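Local structure of enoyl-CoA hydratase subunit I (Geobacillus kaustophilus, 2PBP) at residues A35-V38 against A39-A43; A64-D67 against I68-A72; N27-S30 against R31-A35. The protein probably catalyses the reversible hydration of enoyl-CoA thioesters, a step of fatty-acid beta-oxidation. All coordinates share one frame; numbering follows the deposited sequence.

Contact 1: A35-V38 against A39-A43; sequences AEIV and AAVEA
Four successive carbonyls, from Ala35 to Val38, each receive the amide hydrogen of the residue four places on, and the stretch illustrates how an alpha-helix satisfies its own backbone. Ala39 N gives its hydrogen to Ala35 O at 3.0 Å, and Ala40 N to Glu36 O at 2.9 Å. The next bond runs from Val41 N to Ile37 O at 2.8 Å, and the methyl Val41 CG2 closes on the same oxygen, 3.1 Å from Ile37 O. Glu42 N completes the set on Val38 O at 2.9 Å, and all four bonds are close to straight.

Two side-chain pairs run beside this backbone. Ile37 and Val41 lie alongside each other, pointing the same way, with the methyls Ile37 CG2 and Val41 CG2 4.0 Å apart. Val38 and Glu42 are likewise side by side. Val38 CG1, anti to its own nitrogen (chi1 171°), comes within 3.8 Å of the carboxylate carbon Glu42 CD, so the extended acid chain is flanked by a methyl group.

The carboxylates look outside the segments for partners. Glu42 OE1 forms a salt bridge with Arg90, while Glu36 accepts from the backbone amides of Val5 and Ser6 through OE1 and from Gln32 NE2 through OE2. Helix 31-46 is the crossover of the beta-alpha-beta unit between strands 15-20 and 52-57. Ile37, Ala40 and Val41 pack on Leu20 and Ile18 of strand 15-20, and Val38 rests against Asp87, Arg90 and Leu91 of helix 86-92.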
loop_
_atom_site.group_PDB
_atom_site.type_symbol
_atom_site.label_atom_id
_atom_site.label_comp_id
_atom_site.label_asym_id
_atom_site.label_seq_id
_atom_site.Cartn_x
_atom_site.Cartn_y
_atom_site.Cartn_z
ATOM N N ALA A 35 -25.374 -13.793 -7.431
ATOM C CA ALA A 35 -24.976 -14.850 -8.353
ATOM C C ALA A 35 -24.810 -14.300 -9.766
ATOM O O ALA A 35 -23.865 -14.656 -10.466
ATOM C CB ALA A 35 -26.001 -15.981 -8.343
ATOM N N GLU A 36 -25.721 -13.427 -10.185
ATOM C CA GLU A 36 -25.632 -12.842 -11.519
ATOM C C GLU A 36 -24.406 -11.942 -11.633
ATOM O O GLU A 36 -23.719 -11.937 -12.657
ATOM C CB GLU A 36 -26.902 -12.051 -11.847
ATOM C CG GLU A 36 -28.113 -12.941 -12.107
ATOM C CD GLU A 36 -29.323 -12.166 -12.585
ATOM O OE1 GLU A 36 -29.180 -11.366 -13.533
ATOM O OE2 GLU A 36 -30.419 -12.359 -12.018
ATOM N N ILE A 37 -24.130 -11.187 -10.576
ATOM C CA ILE A 37 -22.973 -10.303 -10.564
ATOM C C ILE A 37 -21.702 -11.138 -10.692
ATOM O O ILE A 37 -20.814 -10.809 -11.473
ATOM C CB ILE A 37 -22.918 -9.471 -9.264
ATOM C CG1 ILE A 37 -24.136 -8.543 -9.194
ATOM C CG2 ILE A 37 -21.620 -8.678 -9.206
ATOM C CD1 ILE A 37 -24.391 -7.918 -7.824
ATOM N N VAL A 38 -21.623 -12.226 -9.930
ATOM C CA VAL A 38 -20.455 -13.106 -9.973
ATOM C C VAL A 38 -20.244 -13.674 -11.374
ATOM O O VAL A 38 -19.121 -13.698 -11.888
ATOM C CB VAL A 38 -20.602 -14.285 -8.981
ATOM C CG1 VAL A 38 -19.490 -15.303 -9.206
ATOM C CG2 VAL A 38 -20.556 -13.766 -7.558
ATOM N N ALA A 39 -21.330 -14.127 -11.989
ATOM C CA ALA A 39 -21.259 -14.697 -13.325
ATOM C C ALA A 39 -20.770 -13.658 -14.333
ATOM O O ALA A 39 -19.899 -13.941 -15.153
ATOM C CB ALA A 39 -22.624 -15.230 -13.736
ATOM N N ALA A 40 -21.326 -12.454 -14.259
ATOM C CA ALA A 40 -20.943 -11.385 -15.178
ATOM C C ALA A 40 -19.494 -10.956 -14.969
ATOM O O ALA A 40 -18.750 -10.761 -15.936
ATOM C CB ALA A 40 -21.872 -10.187 -15.005
ATOM N N VAL A 41 -19.091 -10.806 -13.711
ATOM C CA VAL A 41 -17.723 -10.399 -13.412
ATOM C C VAL A 41 -16.706 -11.457 -13.839
ATOM O O VAL A 41 -15.668 -11.127 -14.409
ATOM C CB VAL A 41 -17.541 -10.097 -11.908
ATOM C CG1 VAL A 41 -16.075 -9.823 -11.604
ATOM C CG2 VAL A 41 -18.385 -8.890 -11.517
ATOM N N GLU A 42 -16.993 -12.727 -13.569
ATOM C CA GLU A 42 -16.061 -13.775 -13.958
ATOM C C GLU A 42 -15.943 -13.853 -15.479
ATOM O O GLU A 42 -14.875 -14.155 -16.005
ATOM C CB GLU A 42 -16.485 -15.129 -13.372
ATOM C CG GLU A 42 -16.423 -15.169 -11.843
ATOM C CD GLU A 42 -16.604 -16.565 -11.277
ATOM O OE1 GLU A 42 -17.301 -17.381 -11.917
ATOM O OE2 GLU A 42 -16.064 -16.843 -10.186
ATOM N N ALA A 43 -17.032 -13.558 -16.181
ATOM C CA ALA A 43 -17.021 -13.585 -17.641
ATOM C C ALA A 43 -16.066 -12.514 -18.171
ATOM O O ALA A 43 -15.228 -12.786 -19.032
ATOM C CB ALA A 43 -18.421 -13.350 -18.177
#

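Contact 2: A64-D67 against I68-A72; sequences AGAD and IQEMA
Asp67 caps the short helix 68-72 by reaching over to Glu70 N, a side-chain N-cap where the loop after strand 61-63 turns into helix. In crotonase-fold enzymes this loop lends a backbone amide to the oxyanion hole, here probably Ala66 N. Ile68, the first helical residue, starts its side chain away from the loop, and the chain packs on Leu135. At Gln69 the contact is made by CB, which lies 3.3 Å from Asp67 OD2; the rest of the chain leads outward, its amide plane steeply inclined to the carboxylate.

Glu70 receives the cap. Its amide nitrogen is 2.9 Å from Asp67 OD2, and the donor stands 51° out of the carboxylate plane, above it. The aspartate reaches this place because its CG sits between the backbone N and the carbonyl carbon (chi1 57°), folding the carboxylate back over the first turn. A weak second bond runs from the same amide to Asp67 O. The two side chains cross at about a right angle, and their like charges would be expected to repel, with Asp67 OD1 and Glu70 OE1 4.6 Å apart, but a water donates to both of these oxygens and links them. Glu70 OE2 accepts from Arg31 N, joining two helix starts.

Met71 supplies the first regular helical bond, its N donating to Asp67 O at 3.2 Å. Its side chain then turns back along the loop: CG approaches Ala66 CB at 4.2 Å, and the bend at chi3 (-80°) carries the terminal methyl CE to 3.3 Å from Ala66 O.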
loop_
_atom_site.group_PDB
_atom_site.type_symbol
_atom_site.label_atom_id
_atom_site.label_comp_id
_atom_site.label_asym_id
_atom_site.label_seq_id
_atom_site.Cartn_x
_atom_site.Cartn_y
_atom_site.Cartn_z
ATOM N N ALA A 64 -28.470 -1.946 -2.262
ATOM C CA ALA A 64 -28.892 -2.104 -0.876
ATOM C C ALA A 64 -28.641 -3.572 -0.542
ATOM O O ALA A 64 -28.247 -4.349 -1.410
ATOM C CB ALA A 64 -30.374 -1.770 -0.726
ATOM N N GLY A 65 -28.860 -3.955 0.708
ATOM C CA GLY A 65 -28.637 -5.339 1.082
ATOM C C GLY A 65 -29.833 -6.209 0.756
ATOM O O GLY A 65 -30.855 -5.714 0.276
ATOM N N ALA A 66 -29.704 -7.509 1.003
ATOM C CA ALA A 66 -30.793 -8.442 0.747
ATOM C C ALA A 66 -32.008 -7.983 1.542
ATOM O O ALA A 66 -31.870 -7.496 2.666
ATOM C CB ALA A 66 -30.388 -9.851 1.167
ATOM N N ASP A 67 -33.193 -8.135 0.959
ATOM C CA ASP A 67 -34.429 -7.720 1.617
ATOM C C ASP A 67 -34.744 -8.576 2.837
ATOM O O ASP A 67 -34.293 -9.719 2.941
ATOM C CB ASP A 67 -35.598 -7.788 0.636
ATOM C CG ASP A 67 -35.762 -9.165 0.034
ATOM O OD1 ASP A 67 -34.984 -9.519 -0.879
ATOM O OD2 ASP A 67 -36.662 -9.900 0.488
ATOM N N ILE A 68 -35.532 -8.020 3.752
ATOM C CA ILE A 68 -35.904 -8.726 4.972
ATOM C C ILE A 68 -36.690 -10.002 4.706
ATOM O O ILE A 68 -36.510 -10.999 5.405
ATOM C CB ILE A 68 -36.727 -7.816 5.927
ATOM C CG1 ILE A 68 -35.789 -6.861 6.671
ATOM C CG2 ILE A 68 -37.506 -8.667 6.929
ATOM C CD1 ILE A 68 -34.729 -7.502 7.602
ATOM N N GLN A 69 -37.564 -9.981 3.703
ATOM C CA GLN A 69 -38.347 -11.169 3.408
ATOM C C GLN A 69 -37.444 -12.365 3.115
ATOM O O GLN A 69 -37.723 -13.477 3.556
ATOM C CB GLN A 69 -39.292 -10.925 2.228
ATOM C CG GLN A 69 -40.240 -12.096 1.992
ATOM C CD GLN A 69 -41.379 -11.757 1.054
ATOM O OE1 GLN A 69 -42.134 -10.817 1.293
ATOM N NE2 GLN A 69 -41.512 -12.530 -0.017
ATOM N N GLU A 70 -36.358 -12.138 2.381
ATOM C CA GLU A 70 -35.441 -13.228 2.065
ATOM C C GLU A 70 -34.651 -13.652 3.304
ATOM O O GLU A 70 -34.480 -14.845 3.564
ATOM C CB GLU A 70 -34.483 -12.816 0.943
ATOM C CG GLU A 70 -33.399 -13.848 0.643
ATOM C CD GLU A 70 -32.737 -13.629 -0.707
ATOM O OE1 GLU A 70 -33.427 -13.774 -1.736
ATOM O OE2 GLU A 70 -31.529 -13.314 -0.739
ATOM N N MET A 71 -34.183 -12.675 4.072
ATOM C CA MET A 71 -33.414 -12.969 5.276
ATOM C C MET A 71 -34.250 -13.633 6.365
ATOM O O MET A 71 -33.748 -14.476 7.108
ATOM C CB MET A 71 -32.788 -11.694 5.848
ATOM C CG MET A 71 -31.760 -11.031 4.948
ATOM S SD MET A 71 -30.782 -9.805 5.851
ATOM C CE MET A 71 -31.892 -8.408 5.877
ATOM N N ALA A 72 -35.520 -13.253 6.461
ATOM C CA ALA A 72 -36.404 -13.806 7.481
ATOM C C ALA A 72 -36.649 -15.300 7.309
ATOM O O ALA A 72 -37.061 -15.975 8.247
ATOM C CB ALA A 72 -37.735 -13.054 7.486
HETATM O O HOH W 1 -34.822 -11.554 -2.647
#

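Contact 3: N27-S30 against R31-A35; sequences NALS and RQMVA
With chi1 at 59°, Ser30 tucks OG between its own nitrogen and carbonyl carbon and so turns the hydroxyl oxygen toward Met33 N. Met33 answers with CG anti to its backbone nitrogen (chi1 172°) and a chain that bends at chi2 and chi3, which sends it back along the loop 27-30 it follows in sequence. It thereby offers its N-H to Ser30 and its side chain to Leu29.

Ser30 is the N-cap of helix 31-46. Its OG accepts from Met33 N at 3.2 Å in a nearly straight bond, and its carbonyl oxygen takes the hydrogen of Val34 N at 3.0 Å, the opening i to i+4 bond of the helix. One residue therefore serves two successive amides, through side chain and main chain in turn.

The hydrophobic side is built on Leu29, the centre of an inverse gamma turn. Leu29 and Met33 cross at a slant, and the branch methyl Leu29 CD2 presses on Met33 CG at 3.5 Å. Leu29 CB also meets the methyl Val34 CG2 at 4.1 Å. Met33 CB is 3.5 Å from Ala28 O, and the terminal methyl Met33 CE ends 4.2 Å from Asn27 CA. Trp88 of helix 86-92 touches both Leu29 and Val34. The amide of Asn27 is engaged outside the segments, OD1 by Arg22 N and ND2 chiefly by Arg58 O.

Amides of a first helical turn lack carbonyl partners from an earlier turn. Here the hydroxyl of Ser30 supplies an acceptor for Met33 N, and the carboxylate of Glu70 also stands beside the helix start, so that oxygens from outside the helix gather at its positive end, where the helix dipole would probably strengthen their hold.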
loop_
_atom_site.group_PDB
_atom_site.type_symbol
_atom_site.label_atom_id
_atom_site.label_comp_id
_atom_site.label_asym_id
_atom_site.label_seq_id
_atom_site.Cartn_x
_atom_site.Cartn_y
_atom_site.Cartn_z
ATOM N N ASN A 27 -31.654 -2.076 -6.220
ATOM C CA ASN A 27 -30.613 -3.049 -6.546
ATOM C C ASN A 27 -30.232 -3.930 -5.362
ATOM O O ASN A 27 -29.054 -4.198 -5.132
ATOM C CB ASN A 27 -29.372 -2.326 -7.076
ATOM C CG ASN A 27 -29.672 -1.494 -8.305
ATOM O OD1 ASN A 27 -30.339 -1.959 -9.226
ATOM N ND2 ASN A 27 -29.184 -0.256 -8.325
ATOM N N ALA A 28 -31.241 -4.385 -4.624
ATOM C CA ALA A 28 -31.021 -5.232 -3.457
ATOM C C ALA A 28 -30.162 -6.443 -3.800
ATOM O O ALA A 28 -30.455 -7.182 -4.742
ATOM C CB ALA A 28 -32.360 -5.684 -2.887
ATOM N N LEU A 29 -29.101 -6.647 -3.026
ATOM C CA LEU A 29 -28.204 -7.769 -3.262
ATOM C C LEU A 29 -28.708 -9.083 -2.676
ATOM O O LEU A 29 -28.180 -9.581 -1.682
ATOM C CB LEU A 29 -26.806 -7.455 -2.719
ATOM C CG LEU A 29 -26.105 -6.315 -3.459
ATOM C CD1 LEU A 29 -24.704 -6.115 -2.908
ATOM C CD2 LEU A 29 -26.053 -6.644 -4.942
ATOM N N SER A 30 -29.742 -9.634 -3.301
ATOM C CA SER A 30 -30.305 -10.911 -2.876
ATOM C C SER A 30 -29.318 -11.965 -3.362
ATOM O O SER A 30 -28.405 -11.647 -4.123
ATOM C CB SER A 30 -31.654 -11.139 -3.552
ATOM O OG SER A 30 -31.507 -11.137 -4.964
ATOM N N ARG A 31 -29.486 -13.212 -2.936
ATOM C CA ARG A 31 -28.575 -14.253 -3.385
ATOM C C ARG A 31 -28.603 -14.363 -4.911
ATOM O O ARG A 31 -27.575 -14.611 -5.540
ATOM C CB ARG A 31 -28.934 -15.604 -2.758
ATOM C CG ARG A 31 -28.727 -15.679 -1.249
ATOM C CD ARG A 31 -28.751 -17.126 -0.773
ATOM N NE ARG A 31 -29.981 -17.813 -1.165
ATOM C CZ ARG A 31 -31.157 -17.639 -0.573
ATOM N NH1 ARG A 31 -31.271 -16.802 0.449
ATOM N NH2 ARG A 31 -32.222 -18.298 -1.007
ATOM N N GLN A 32 -29.777 -14.164 -5.506
ATOM C CA GLN A 32 -29.910 -14.247 -6.959
ATOM C C GLN A 32 -29.117 -13.140 -7.651
ATOM O O GLN A 32 -28.415 -13.388 -8.633
ATOM C CB GLN A 32 -31.385 -14.159 -7.364
ATOM C CG GLN A 32 -31.635 -14.189 -8.868
ATOM C CD GLN A 32 -31.015 -15.396 -9.542
ATOM O OE1 GLN A 32 -30.993 -16.493 -8.981
ATOM N NE2 GLN A 32 -30.519 -15.204 -10.762
ATOM N N MET A 33 -29.236 -11.920 -7.136
ATOM C CA MET A 33 -28.523 -10.773 -7.697
ATOM C C MET A 33 -27.013 -10.991 -7.614
ATOM O O MET A 33 -26.289 -10.777 -8.588
ATOM C CB MET A 33 -28.912 -9.494 -6.940
ATOM C CG MET A 33 -28.101 -8.251 -7.310
ATOM S SD MET A 33 -28.345 -7.668 -9.006
ATOM C CE MET A 33 -29.658 -6.447 -8.745
ATOM N N VAL A 34 -26.540 -11.421 -6.449
ATOM C CA VAL A 34 -25.114 -11.668 -6.263
ATOM C C VAL A 34 -24.607 -12.719 -7.248
ATOM O O VAL A 34 -23.540 -12.555 -7.840
ATOM C CB VAL A 34 -24.810 -12.130 -4.819
ATOM C CG1 VAL A 34 -23.331 -12.495 -4.680
ATOM C CG2 VAL A 34 -25.180 -11.022 -3.838
ATOM N N ALA A 35 -25.374 -13.793 -7.431
ATOM C CA ALA A 35 -24.976 -14.850 -8.353
ATOM C C ALA A 35 -24.810 -14.300 -9.766
ATOM O O ALA A 35 -23.865 -14.656 -10.466
ATOM C CB ALA A 35 -26.001 -15.981 -8.343
#

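In the fold
Contact 3 opens helix 31-46 and contact 1 continues along it: they share Ala35, their centres lie 11 Å apart, and Ile37 CD1 packs on Leu29 CD2 at 3.6 Å. Contact 2 opens a different helix, yet its centre is only 10 Å from that of contact 3. Two hydrogen bonds join the loops and helix starts of contacts 2 and 3, Ala64 O with Leu29 N at 2.9 Å and Glu70 OE2 with Arg31 N at 3.0 Å. Contacts 1 and 2 do not touch, their nearest atoms being about 8 Å apart, so contact 3 stands as the bridge. Since the loop matching 64-67 contributes to the oxyanion hole in crotonase relatives, contact 2 probably lies nearest to the active site.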